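Long-range contacts in leucine aminopeptidase (Legionella pneumophila, PDB 5GNE), which probably acts as a zinc-dependent aminopeptidase of the M28 family, removing residues one at a time from the amino-terminal end of peptides: residues I10-C15 with S34-P39; N97-V102 with T299-T304; Q144-A149 with V157-V162; G307-G312 with A333-D338. All coordinates share one frame; numbering follows the deposited sequence.

Interaction 1: I10-C15 with S34-P39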
loop_
_atom_site.group_PDB
_atom_site.type_symbol
_atom_site.label_atom_id
_atom_site.label_comp_id
_atom_site.label_asym_id
_atom_site.label_seq_id
_atom_site.Cartn_x
_atom_site.Cartn_y
_atom_site.Cartn_z
ATOM N N ILE A 10 -0.843 -19.883 -4.063
ATOM C CA ILE A 10 -1.408 -18.834 -3.212
ATOM C C ILE A 10 -1.818 -19.412 -1.884
ATOM O O ILE A 10 -2.041 -20.620 -1.756
ATOM C CB ILE A 10 -2.635 -18.154 -3.841
ATOM C CG1 ILE A 10 -3.801 -19.133 -3.976
ATOM C CG2 ILE A 10 -2.326 -17.618 -5.218
ATOM C CD1 ILE A 10 -5.024 -18.460 -4.571
ATOM N N ILE A 11 -1.904 -18.533 -0.890
ATOM C CA ILE A 11 -2.372 -18.920 0.431
ATOM C C ILE A 11 -3.742 -18.296 0.651
ATOM O O ILE A 11 -3.935 -17.107 0.427
ATOM C CB ILE A 11 -1.379 -18.490 1.517
ATOM C CG1 ILE A 11 -0.093 -19.314 1.363
ATOM C CG2 ILE A 11 -1.969 -18.675 2.917
ATOM C CD1 ILE A 11 1.027 -18.791 2.205
ATOM N N VAL A 12 -4.711 -19.126 1.009
ATOM C CA VAL A 12 -6.081 -18.685 1.271
ATOM C C VAL A 12 -6.624 -19.197 2.596
ATOM O O VAL A 12 -6.187 -20.208 3.102
ATOM C CB VAL A 12 -7.015 -19.148 0.168
ATOM C CG1 VAL A 12 -6.595 -18.501 -1.155
ATOM C CG2 VAL A 12 -6.963 -20.671 0.081
ATOM N N SER A 13 -7.612 -18.502 3.151
ATOM C CA SER A 13 -8.343 -19.022 4.323
ATOM C C SER A 13 -8.998 -20.345 3.956
ATOM O O SER A 13 -9.349 -20.586 2.792
ATOM C CB SER A 13 -9.416 -18.068 4.777
ATOM O OG SER A 13 -10.450 -18.102 3.808
ATOM N N ASN A 14 -9.162 -21.219 4.930
ATOM C CA ASN A 14 -9.884 -22.451 4.644
ATOM C C ASN A 14 -11.275 -22.194 4.078
ATOM O O ASN A 14 -11.776 -22.953 3.244
ATOM C CB ASN A 14 -9.899 -23.332 5.877
ATOM C CG ASN A 14 -8.533 -23.964 6.127
ATOM O OD1 ASN A 14 -7.682 -23.981 5.228
ATOM N ND2 ASN A 14 -8.299 -24.448 7.325
ATOM N N CYS A 15 -11.865 -21.079 4.485
ATOM C CA CYS A 15 -13.128 -20.614 3.938
ATOM C C CYS A 15 -13.085 -20.521 2.423
ATOM O O CYS A 15 -13.899 -21.087 1.716
ATOM C CB CYS A 15 -13.489 -19.249 4.543
ATOM S SG CYS A 15 -15.082 -18.604 4.050
ATOM N N SER A 34 -4.963 -22.657 3.830
ATOM C CA SER A 34 -4.481 -23.602 2.828
ATOM C C SER A 34 -3.478 -22.982 1.862
ATOM O O SER A 34 -3.652 -21.841 1.421
ATOM C CB SER A 34 -5.657 -24.171 2.034
ATOM O OG SER A 34 -6.556 -24.836 2.921
ATOM N N PHE A 35 -2.435 -23.742 1.546
ATOM C CA PHE A 35 -1.447 -23.356 0.554
ATOM C C PHE A 35 -1.730 -24.165 -0.697
ATOM O O PHE A 35 -1.651 -25.396 -0.672
ATOM C CB PHE A 35 -0.024 -23.606 1.071
ATOM C CG PHE A 35 1.063 -23.307 0.064
ATOM C CD1 PHE A 35 0.987 -22.187 -0.746
ATOM C CD2 PHE A 35 2.189 -24.121 -0.028
ATOM C CE1 PHE A 35 1.996 -21.891 -1.653
ATOM C CE2 PHE A 35 3.216 -23.848 -0.957
ATOM C CZ PHE A 35 3.122 -22.735 -1.763
ATOM N N ILE A 36 -2.123 -23.501 -1.777
ATOM C CA ILE A 36 -2.627 -24.227 -2.935
ATOM C C ILE A 36 -2.027 -23.799 -4.259
ATOM O O ILE A 36 -1.459 -22.719 -4.406
ATOM C CB ILE A 36 -4.162 -24.095 -3.068
ATOM C CG1 ILE A 36 -4.562 -22.635 -3.273
ATOM C CG2 ILE A 36 -4.870 -24.677 -1.852
ATOM C CD1 ILE A 36 -6.080 -22.446 -3.614
ATOM N N ALA A 37 -2.169 -24.682 -5.234
ATOM C CA ALA A 37 -1.832 -24.353 -6.600
ATOM C C ALA A 37 -3.117 -24.350 -7.408
ATOM O O ALA A 37 -3.898 -25.303 -7.369
ATOM C CB ALA A 37 -0.825 -25.353 -7.165
ATOM N N ILE A 38 -3.337 -23.263 -8.132
ATOM C CA ILE A 38 -4.579 -23.080 -8.850
ATOM C C ILE A 38 -4.291 -22.122 -10.000
ATOM O O ILE A 38 -3.608 -21.112 -9.832
ATOM C CB ILE A 38 -5.726 -22.543 -7.923
ATOM C CG1 ILE A 38 -7.090 -22.663 -8.618
ATOM C CG2 ILE A 38 -5.476 -21.098 -7.454
ATOM C CD1 ILE A 38 -8.233 -22.143 -7.782
ATOM N N PRO A 39 -4.762 -22.467 -11.198
ATOM C CA PRO A 39 -4.507 -21.544 -12.293
ATOM C C PRO A 39 -5.610 -20.505 -12.294
ATOM O O PRO A 39 -6.753 -20.802 -12.638
ATOM C CB PRO A 39 -4.522 -22.450 -13.526
ATOM C CG PRO A 39 -5.315 -23.683 -13.099
ATOM C CD PRO A 39 -5.598 -23.598 -11.625
#
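Ile10, Ile11 and Val12 pair with Ile36, Phe35 and Ser34 in antiparallel register, and the two strand directions diverge by 131° as the ladder twists. The flanking pairs Ile10–Ile36 and Val12–Ser34 are hydrogen-bonded; Ile36 N reaches Ile10 O at 2.9 Å and Ser34 N reaches Val12 O at 2.8 Å. Between them lies the non-hydrogen-bonded pair Ile11–Phe35, where the CA atoms draw in to 4.5 Å and Ile11 CA offers a CH...O contact to Ser34 O. Strict alternation then sorts the side chains. On one face Ile10 meets Ile36 branch to branch, CG1 against CG1 at 3.7 Å. In both residues CG1 lies between the backbone N and the carbonyl carbon (chi1 66° in Ile10, 62° in Ile36). Beyond it, Ile10 CD1 touches Ile38 CG2 at 3.9 Å, and the Val12 and Ile36 side chains cross at about a right angle, CG2 of the one nearest CD1 of the other. The other face carries Ile11, whose CG1 comes obliquely to Phe35 CD1, while Ile10 O sits at the edge of the same ring. A polar clasp closes the ladder: Ser34 OG donates to Asn14 OD1 at 2.7 Å, its approach tilted from the carbonyl plane, and OG is also hydrogen-bonded to Gln29 NE2. This is the centre of a four-stranded antiparallel sheet, with strand 25-29 beyond 33-38 and strand 59-60 beyond 8-13. Tyr17 and Leu20 of helix 14-20 cover the isoleucine–valine face, whereas Leu78 and Leu79 of helix 75-81 pack on the face of Ile11 and Phe35.

Interaction 2: N97-V102 with T299-T304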
loop_
_atom_site.group_PDB
_atom_site.type_symbol
_atom_site.label_atom_id
_atom_site.label_comp_id
_atom_site.label_asym_id
_atom_site.label_seq_id
_atom_site.Cartn_x
_atom_site.Cartn_y
_atom_site.Cartn_z
ATOM N N ASN A 97 9.150 16.139 18.262
ATOM C CA ASN A 97 9.915 17.291 18.765
ATOM C C ASN A 97 10.262 18.348 17.704
ATOM O O ASN A 97 11.211 19.129 17.856
ATOM C CB ASN A 97 11.186 16.741 19.432
ATOM C CG ASN A 97 11.903 15.750 18.546
ATOM O OD1 ASN A 97 11.454 15.447 17.427
ATOM N ND2 ASN A 97 12.962 15.171 19.065
ATOM N N HIS A 98 9.529 18.278 16.610
ATOM C CA HIS A 98 9.744 19.013 15.380
ATOM C C HIS A 98 8.540 19.829 14.923
ATOM O O HIS A 98 8.276 19.936 13.709
ATOM C CB HIS A 98 10.155 17.907 14.395
ATOM C CG HIS A 98 11.486 17.327 14.733
ATOM N ND1 HIS A 98 12.272 16.668 13.831
ATOM C CD2 HIS A 98 12.333 17.680 15.736
ATOM C CE1 HIS A 98 13.433 16.383 14.375
ATOM N NE2 HIS A 98 13.525 17.076 15.503
ATOM N N GLU A 99 7.866 20.491 15.858
ATOM C CA GLU A 99 6.602 21.155 15.559
ATOM C C GLU A 99 6.756 22.253 14.505
ATOM O O GLU A 99 5.913 22.385 13.614
ATOM C CB GLU A 99 5.978 21.753 16.829
ATOM C CG GLU A 99 4.772 22.663 16.515
ATOM C CD GLU A 99 3.867 22.951 17.716
ATOM O OE1 GLU A 99 3.938 22.216 18.733
ATOM O OE2 GLU A 99 3.027 23.873 17.598
ATOM N N ALA A 100 7.839 23.026 14.567
ATOM C CA ALA A 100 8.009 24.112 13.596
ATOM C C ALA A 100 8.107 23.553 12.197
ATOM O O ALA A 100 7.455 24.053 11.277
ATOM C CB ALA A 100 9.215 24.923 13.915
ATOM N N GLN A 101 8.915 22.510 12.031
ATOM C CA GLN A 101 9.084 21.931 10.708
ATOM C C GLN A 101 7.794 21.306 10.188
ATOM O O GLN A 101 7.428 21.500 9.027
ATOM C CB GLN A 101 10.219 20.904 10.703
ATOM C CG GLN A 101 11.619 21.501 10.945
ATOM C CD GLN A 101 12.011 21.628 12.402
ATOM O OE1 GLN A 101 11.170 21.710 13.304
ATOM N NE2 GLN A 101 13.311 21.666 12.637
ATOM N N VAL A 102 7.078 20.601 11.057
ATOM C CA VAL A 102 5.829 19.966 10.673
ATOM C C VAL A 102 4.833 21.029 10.180
ATOM O O VAL A 102 4.189 20.859 9.143
ATOM C CB VAL A 102 5.250 19.146 11.860
ATOM C CG1 VAL A 102 3.821 18.684 11.578
ATOM C CG2 VAL A 102 6.172 17.938 12.175
ATOM N N THR A 299 -3.415 13.074 16.752
ATOM C CA THR A 299 -3.916 13.917 17.814
ATOM C C THR A 299 -3.131 15.228 17.915
ATOM O O THR A 299 -3.723 16.319 17.918
ATOM C CB THR A 299 -3.911 13.163 19.150
ATOM O OG1 THR A 299 -4.927 12.153 19.093
ATOM C CG2 THR A 299 -4.239 14.105 20.299
ATOM N N ARG A 300 -1.806 15.126 17.966
ATOM C CA ARG A 300 -0.973 16.305 18.164
ATOM C C ARG A 300 -0.967 17.256 16.969
ATOM O O ARG A 300 -0.976 18.466 17.152
ATOM C CB ARG A 300 0.458 15.894 18.487
ATOM C CG ARG A 300 1.391 17.066 18.601
ATOM C CD ARG A 300 2.379 16.870 19.719
ATOM N NE ARG A 300 3.016 18.133 20.060
ATOM C CZ ARG A 300 3.927 18.267 21.013
ATOM N NH1 ARG A 300 4.309 17.202 21.711
ATOM N NH2 ARG A 300 4.459 19.461 21.261
ATOM N N TYR A 301 -0.943 16.729 15.749
ATOM C CA TYR A 301 -0.758 17.598 14.582
ATOM C C TYR A 301 -1.970 17.705 13.664
ATOM O O TYR A 301 -2.361 18.809 13.286
ATOM C CB TYR A 301 0.443 17.138 13.747
ATOM C CG TYR A 301 1.785 17.313 14.421
ATOM C CD1 TYR A 301 2.169 18.553 14.916
ATOM C CD2 TYR A 301 2.692 16.257 14.511
ATOM C CE1 TYR A 301 3.402 18.732 15.517
ATOM C CE2 TYR A 301 3.929 16.435 15.109
ATOM C CZ TYR A 301 4.277 17.680 15.604
ATOM O OH TYR A 301 5.499 17.886 16.199
ATOM N N VAL A 302 -2.578 16.573 13.317
ATOM C CA VAL A 302 -3.694 16.597 12.385
ATOM C C VAL A 302 -4.952 17.033 13.134
ATOM O O VAL A 302 -5.939 17.454 12.520
ATOM C CB VAL A 302 -3.895 15.243 11.693
ATOM C CG1 VAL A 302 -4.866 15.379 10.527
ATOM C CG2 VAL A 302 -2.575 14.738 11.156
ATOM N N LYS A 303 -4.889 16.942 14.462
ATOM C CA LYS A 303 -6.004 17.249 15.368
ATOM C C LYS A 303 -7.284 16.576 14.887
ATOM O O LYS A 303 -8.300 17.215 14.638
ATOM C CB LYS A 303 -6.172 18.767 15.464
ATOM C CG LYS A 303 -4.873 19.474 15.917
ATOM C CD LYS A 303 -4.816 19.795 17.407
ATOM C CE LYS A 303 -3.865 20.963 17.695
ATOM N NZ LYS A 303 -3.321 20.962 19.092
ATOM N N THR A 304 -7.207 15.259 14.768
ATOM C CA THR A 304 -8.309 14.430 14.307
ATOM C C THR A 304 -8.662 13.376 15.354
ATOM O O THR A 304 -7.800 12.964 16.129
ATOM C CB THR A 304 -7.908 13.767 12.937
ATOM O OG1 THR A 304 -8.357 14.582 11.846
ATOM C CG2 THR A 304 -8.464 12.395 12.768
HETATM O O HOH W 1 1.707 20.212 18.938
#
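Val102 lies on the ring of Tyr301, and this is where the contact is dense. Val102 CG1 is centred over one face, 3.7 Å from the ring centroid and only 11° off the ring normal, a clear CH-pi geometry. Its other methyl, CG2, reaches toward the phenol end and lies 3.9 Å from Tyr301 CZ. With chi1 at 169°, CG1 stands opposite the backbone N of Val102, which sets this methyl squarely above the ring. The opposite face of the tyrosine is covered by its own sequence neighbour, for Arg300 CG also sits over the ring centre. The aromatic plane is thus held between an aliphatic methyl from one helix and an arginine methylene from the other. At the far end of the ring, Tyr301 OH approaches Glu99 CA at 3.5 Å, but its hydrogen bond is made with Glu371. The outer side is looser. Glu99 and Arg300 are both exposed, and their salt bridge is long, with Glu99 OE1 3.8 Å from Arg300 NH2. The carboxylate and guanidinium planes are turned 83° apart, so the two groups do not meet as a flat, two-bonded pair. A water fills in: it donates to Glu99 OE1 at 3.0 Å and accepts from Arg300 NE at 2.7 Å, in the guanidinium plane. The contact joins the first turn of helix 99-106 to the last turn of helix 288-302. Helix 355-373 lies against both, with Val370 touching Val102, Ala367 touching Tyr301, and Glu371 also receiving the backbone N-H groups of Asn97 and His98.

Interaction 3: Q144-A149 with V157-V162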
loop_
_atom_site.group_PDB
_atom_site.type_symbol
_atom_site.label_atom_id
_atom_site.label_comp_id
_atom_site.label_asym_id
_atom_site.label_seq_id
_atom_site.Cartn_x
_atom_site.Cartn_y
_atom_site.Cartn_z
ATOM N N GLN A 144 6.033 11.471 -12.990
ATOM C CA GLN A 144 5.643 12.542 -12.054
ATOM C C GLN A 144 6.732 12.772 -11.006
ATOM O O GLN A 144 6.994 13.900 -10.598
ATOM C CB GLN A 144 4.330 12.231 -11.339
ATOM C CG GLN A 144 3.122 12.116 -12.226
ATOM C CD GLN A 144 2.811 13.402 -12.956
ATOM O OE1 GLN A 144 2.945 13.469 -14.174
ATOM N NE2 GLN A 144 2.404 14.433 -12.217
ATOM N N PHE A 145 7.379 11.695 -10.583
ATOM C CA PHE A 145 8.446 11.824 -9.607
ATOM C C PHE A 145 9.671 12.437 -10.271
ATOM O O PHE A 145 10.198 13.441 -9.793
ATOM C CB PHE A 145 8.811 10.465 -8.994
ATOM C CG PHE A 145 9.931 10.539 -7.989
ATOM C CD1 PHE A 145 9.661 10.796 -6.653
ATOM C CD2 PHE A 145 11.260 10.374 -8.380
ATOM C CE1 PHE A 145 10.702 10.876 -5.718
ATOM C CE2 PHE A 145 12.301 10.451 -7.455
ATOM C CZ PHE A 145 12.021 10.706 -6.128
ATOM N N ASP A 146 10.102 11.843 -11.381
ATOM C CA ASP A 146 11.268 12.323 -12.118
ATOM C C ASP A 146 11.154 13.809 -12.443
ATOM O O ASP A 146 12.103 14.581 -12.235
ATOM C CB ASP A 146 11.454 11.525 -13.410
ATOM C CG ASP A 146 11.630 10.046 -13.169
ATOM O OD1 ASP A 146 12.075 9.667 -12.062
ATOM O OD2 ASP A 146 11.311 9.262 -14.091
ATOM N N THR A 147 9.988 14.200 -12.952
ATOM C CA THR A 147 9.729 15.589 -13.293
ATOM C C THR A 147 9.904 16.484 -12.069
ATOM O O THR A 147 10.620 17.491 -12.121
ATOM C CB THR A 147 8.320 15.786 -13.880
ATOM O OG1 THR A 147 8.233 15.155 -15.166
ATOM C CG2 THR A 147 8.018 17.279 -14.027
ATOM N N LEU A 148 9.237 16.122 -10.977
ATOM C CA LEU A 148 9.333 16.883 -9.734
ATOM C C LEU A 148 10.776 17.058 -9.266
ATOM O O LEU A 148 11.193 18.157 -8.894
ATOM C CB LEU A 148 8.541 16.180 -8.629
ATOM C CG LEU A 148 7.041 16.443 -8.553
ATOM C CD1 LEU A 148 6.416 15.603 -7.449
ATOM C CD2 LEU A 148 6.775 17.911 -8.327
ATOM N N ALA A 149 11.553 15.982 -9.338
ATOM C CA ALA A 149 12.950 16.034 -8.923
ATOM C C ALA A 149 13.774 16.917 -9.853
ATOM O O ALA A 149 14.722 17.558 -9.411
ATOM C CB ALA A 149 13.543 14.637 -8.851
ATOM N N VAL A 157 18.279 11.786 -5.755
ATOM C CA VAL A 157 17.106 10.946 -5.930
ATOM C C VAL A 157 17.369 9.699 -6.765
ATOM O O VAL A 157 18.448 9.519 -7.325
ATOM C CB VAL A 157 15.962 11.717 -6.613
ATOM C CG1 VAL A 157 15.558 12.892 -5.778
ATOM C CG2 VAL A 157 16.400 12.184 -8.001
ATOM N N GLU A 158 16.373 8.819 -6.799
ATOM C CA GLU A 158 16.416 7.642 -7.648
ATOM C C GLU A 158 14.983 7.209 -7.955
ATOM O O GLU A 158 14.067 7.471 -7.153
ATOM C CB GLU A 158 17.192 6.550 -6.939
ATOM C CG GLU A 158 17.970 5.614 -7.813
ATOM C CD GLU A 158 18.731 4.601 -6.972
ATOM O OE1 GLU A 158 18.889 4.844 -5.748
ATOM O OE2 GLU A 158 19.198 3.586 -7.534
ATOM N N SER A 159 14.759 6.629 -9.133
ATOM C CA SER A 159 13.469 5.994 -9.438
ATOM C C SER A 159 13.671 4.805 -10.368
ATOM O O SER A 159 14.404 4.895 -11.339
ATOM C CB SER A 159 12.475 6.992 -10.042
ATOM O OG SER A 159 12.840 7.361 -11.359
ATOM N N TYR A 160 13.030 3.682 -10.060
ATOM C CA TYR A 160 13.114 2.504 -10.920
ATOM C C TYR A 160 11.874 1.647 -10.889
ATOM O O TYR A 160 11.128 1.653 -9.917
ATOM C CB TYR A 160 14.317 1.656 -10.549
ATOM C CG TYR A 160 14.464 1.385 -9.079
ATOM C CD1 TYR A 160 15.032 2.336 -8.233
ATOM C CD2 TYR A 160 14.062 0.176 -8.526
ATOM C CE1 TYR A 160 15.189 2.084 -6.874
ATOM C CE2 TYR A 160 14.222 -0.082 -7.176
ATOM C CZ TYR A 160 14.787 0.867 -6.352
ATOM O OH TYR A 160 14.950 0.613 -5.004
ATOM N N PHE A 161 11.653 0.914 -11.971
ATOM C CA PHE A 161 10.637 -0.115 -11.999
ATOM C C PHE A 161 11.107 -1.352 -11.279
ATOM O O PHE A 161 12.278 -1.697 -11.335
ATOM C CB PHE A 161 10.262 -0.454 -13.427
ATOM C CG PHE A 161 9.660 0.688 -14.151
ATOM C CD1 PHE A 161 8.406 1.152 -13.798
ATOM C CD2 PHE A 161 10.361 1.333 -15.166
ATOM C CE1 PHE A 161 7.837 2.230 -14.456
ATOM C CE2 PHE A 161 9.799 2.423 -15.833
ATOM C CZ PHE A 161 8.534 2.871 -15.479
ATOM N N VAL A 162 10.183 -2.011 -10.592
ATOM C CA VAL A 162 10.404 -3.354 -10.101
ATOM C C VAL A 162 9.389 -4.294 -10.752
ATOM O O VAL A 162 8.194 -4.163 -10.543
ATOM C CB VAL A 162 10.302 -3.432 -8.588
ATOM C CG1 VAL A 162 10.344 -4.899 -8.142
ATOM C CG2 VAL A 162 11.450 -2.629 -7.947
#
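Phe145 projects from the helix toward Val157 and Ser159 on an edge strand running almost antiparallel to it, the short axes being 163° apart and 9.1 Å from each other. The phenylalanine gives the most surface to this contact. Its ring, carried clear of the helix with CG opposite the backbone N (chi1 179°), presents CE2 to Val157 CB at 4.0 Å, and that carbon lies at the ring edge. The same CE2 is 3.5 Å from Glu158 O, and CD2 brushes Ser159 CB, so one side of the ring follows three successive residues of the strand. Val157 is the second contributor. While its CB meets the ring, its two methyls both rest against CB of Ala149, one helical turn after Phe145, CG2 the nearer at 3.9 Å. Phe220 of helix 202-221 closes this apolar patch: it touches Val157 and Ala149, and its ring meets that of Phe145 at an inclined angle. Ser159 is the third, and the polar one. Its OG, placed between the backbone N and the carbonyl carbon (chi1 71°), donates to the syn lone pair of Asp146 OD1; the 2.5 Å separation is short and its exact length uncertain. OD1 in turn lies in the plane of the Phe145 ring, at its edge. Lys142, one turn earlier on the helix, forms a salt bridge with Asp146 OD2 and a hydrogen bond with Ser159 OG. Hydroxyl, carboxylate and ammonium therefore close a small ring of polar contacts beside the apolar patch; the lysine would be expected to keep the aspartate ionised and to polarise the serine hydroxyl, which would be consistent with a firmer tie to the helix.

Interaction 4: G307-G312 with A333-D338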
loop_
_atom_site.group_PDB
_atom_site.type_symbol
_atom_site.label_atom_id
_atom_site.label_comp_id
_atom_site.label_asym_id
_atom_site.label_seq_id
_atom_site.Cartn_x
_atom_site.Cartn_y
_atom_site.Cartn_z
ATOM N N GLY A 307 -9.634 6.700 15.431
ATOM C CA GLY A 307 -10.308 5.414 15.546
ATOM C C GLY A 307 -9.442 4.186 15.271
ATOM O O GLY A 307 -8.282 4.294 14.862
ATOM N N TYR A 308 -10.001 3.009 15.522
ATOM C CA TYR A 308 -9.316 1.749 15.258
ATOM C C TYR A 308 -10.239 0.775 14.526
ATOM O O TYR A 308 -11.453 0.781 14.708
ATOM C CB TYR A 308 -8.784 1.131 16.554
ATOM C CG TYR A 308 -7.654 1.945 17.147
ATOM C CD1 TYR A 308 -7.904 2.920 18.109
ATOM C CD2 TYR A 308 -6.340 1.754 16.733
ATOM C CE1 TYR A 308 -6.873 3.683 18.642
ATOM C CE2 TYR A 308 -5.305 2.507 17.260
ATOM C CZ TYR A 308 -5.570 3.471 18.211
ATOM O OH TYR A 308 -4.533 4.217 18.733
ATOM N N THR A 309 -9.646 -0.040 13.666
ATOM C CA THR A 309 -10.380 -1.029 12.883
ATOM C C THR A 309 -9.553 -2.308 12.680
ATOM O O THR A 309 -8.346 -2.339 12.970
ATOM C CB THR A 309 -10.832 -0.416 11.530
ATOM O OG1 THR A 309 -11.601 -1.372 10.795
ATOM C CG2 THR A 309 -9.650 0.034 10.694
ATOM N N LYS A 310 -10.213 -3.375 12.247
ATOM C CA LYS A 310 -9.537 -4.637 11.952
ATOM C C LYS A 310 -9.748 -5.001 10.484
ATOM O O LYS A 310 -10.612 -4.428 9.818
ATOM C CB LYS A 310 -10.029 -5.769 12.864
ATOM C CG LYS A 310 -9.512 -5.735 14.312
ATOM C CD LYS A 310 -9.066 -7.146 14.765
ATOM C CE LYS A 310 -8.758 -7.248 16.265
ATOM N NZ LYS A 310 -8.420 -8.653 16.666
ATOM N N CYS A 311 -8.881 -5.867 9.960
ATOM C CA CYS A 311 -8.914 -6.267 8.551
ATOM C C CYS A 311 -8.913 -7.781 8.394
ATOM O O CYS A 311 -8.507 -8.505 9.293
ATOM C CB CYS A 311 -7.718 -5.672 7.774
ATOM S SG CYS A 311 -7.981 -5.724 5.993
ATOM N N GLY A 312 -9.369 -8.250 7.241
ATOM C CA GLY A 312 -9.216 -9.644 6.862
ATOM C C GLY A 312 -7.761 -10.028 6.584
ATOM O O GLY A 312 -6.844 -9.203 6.672
ATOM N N ALA A 333 -9.246 5.452 5.671
ATOM C CA ALA A 333 -10.413 6.324 5.549
ATOM C C ALA A 333 -11.671 5.829 6.275
ATOM O O ALA A 333 -12.456 6.638 6.760
ATOM C CB ALA A 333 -10.733 6.553 4.062
ATOM N N THR A 334 -11.859 4.513 6.346
ATOM C CA THR A 334 -13.092 3.922 6.891
ATOM C C THR A 334 -12.802 2.812 7.900
ATOM O O THR A 334 -11.691 2.276 7.929
ATOM C CB THR A 334 -13.991 3.337 5.778
ATOM O OG1 THR A 334 -13.259 2.334 5.068
ATOM C CG2 THR A 334 -14.420 4.409 4.796
ATOM N N THR A 335 -13.773 2.528 8.771
ATOM C CA THR A 335 -13.768 1.320 9.607
ATOM C C THR A 335 -14.284 0.168 8.776
ATOM O O THR A 335 -14.892 0.391 7.735
ATOM C CB THR A 335 -14.642 1.448 10.853
ATOM O OG1 THR A 335 -14.437 2.723 11.455
ATOM C CG2 THR A 335 -14.303 0.364 11.881
ATOM N N LEU A 336 -14.097 -1.055 9.254
ATOM C CA LEU A 336 -14.592 -2.221 8.543
ATOM C C LEU A 336 -16.129 -2.378 8.522
ATOM O O LEU A 336 -16.663 -3.114 7.690
ATOM C CB LEU A 336 -13.949 -3.477 9.129
ATOM C CG LEU A 336 -14.319 -4.738 8.368
ATOM C CD1 LEU A 336 -13.901 -4.571 6.915
ATOM C CD2 LEU A 336 -13.631 -5.925 8.996
ATOM N N ASP A 337 -16.851 -1.687 9.396
ATOM C CA ASP A 337 -18.308 -1.781 9.323
ATOM C C ASP A 337 -19.034 -0.631 8.619
ATOM O O ASP A 337 -20.022 -0.885 7.930
ATOM C CB ASP A 337 -18.906 -2.028 10.710
ATOM C CG ASP A 337 -18.324 -3.263 11.374
ATOM O OD1 ASP A 337 -18.510 -4.359 10.805
ATOM O OD2 ASP A 337 -17.709 -3.152 12.454
ATOM N N ASP A 338 -18.616 0.617 8.780
ATOM C CA ASP A 338 -19.201 1.591 7.880
ATOM C C ASP A 338 -18.132 1.857 6.810
ATOM O O ASP A 338 -17.252 2.713 6.961
ATOM C CB ASP A 338 -19.642 2.853 8.597
ATOM C CG ASP A 338 -20.785 3.545 7.871
ATOM O OD1 ASP A 338 -21.555 2.829 7.182
ATOM O OD2 ASP A 338 -20.972 4.771 8.040
#
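Thr309 and Thr335 meet through first torsions that swing different branches into the contact. In Thr309 chi1 is -177°, which sets OG1 opposite the backbone N and out toward the loop; in Thr335 chi1 is -44°, and there it is the methyl CG2 that takes the corresponding place. The two side chains slide past each other in opposite directions, with Thr335 CG2 at 3.6 Å from Thr309 CB and 3.4 Å from Thr309 OG1. The next residue completes the grip: Leu336 N donates to Thr309 OG1 at 3.0 Å, a bond bent to 138°. Leu336 also lays its side chain alongside the backbone of the other segment, CD2 coming to 3.5 Å from Lys310 O. Strand 306-309 is an outermost strand of the eight-stranded mixed sheet, and Trp280 and Leu282 of its neighbour 279-282 pack against Thr309. The loop it holds follows strand 328-332, and the side chain of Thr334 lies about 10 Å from a bound zinc ion. Thr309 OG1 accepts from Leu336 N and donates, weakly, to Lys310 O; one buried hydroxyl thus links the sheet edge to the loop in place of regular strand pairing.

Four modes of contact are spread over one chain: a strand ladder, a helix–helix meeting, helix on strand, and strand edge on loop. Interactions 3 and 4 involve the two outermost strands of the same mixed sheet, 157-164 and 306-309, and their centres are 33 Å apart on opposite sides of the chain's centre. Interaction 2 adjoins interaction 4 in sequence, since helix 288-302 leads into strand 306-309, yet their centres are 24 Å apart. Interaction 1 belongs to a separate antiparallel sheet; its nearest atoms lie about 8 Å from those of interaction 4. The Thr334 side chain of interaction 4 lies about 10 Å from those of the zinc ligands Asp204 and Asp266, whereas the other three contacts lie away from the metal site.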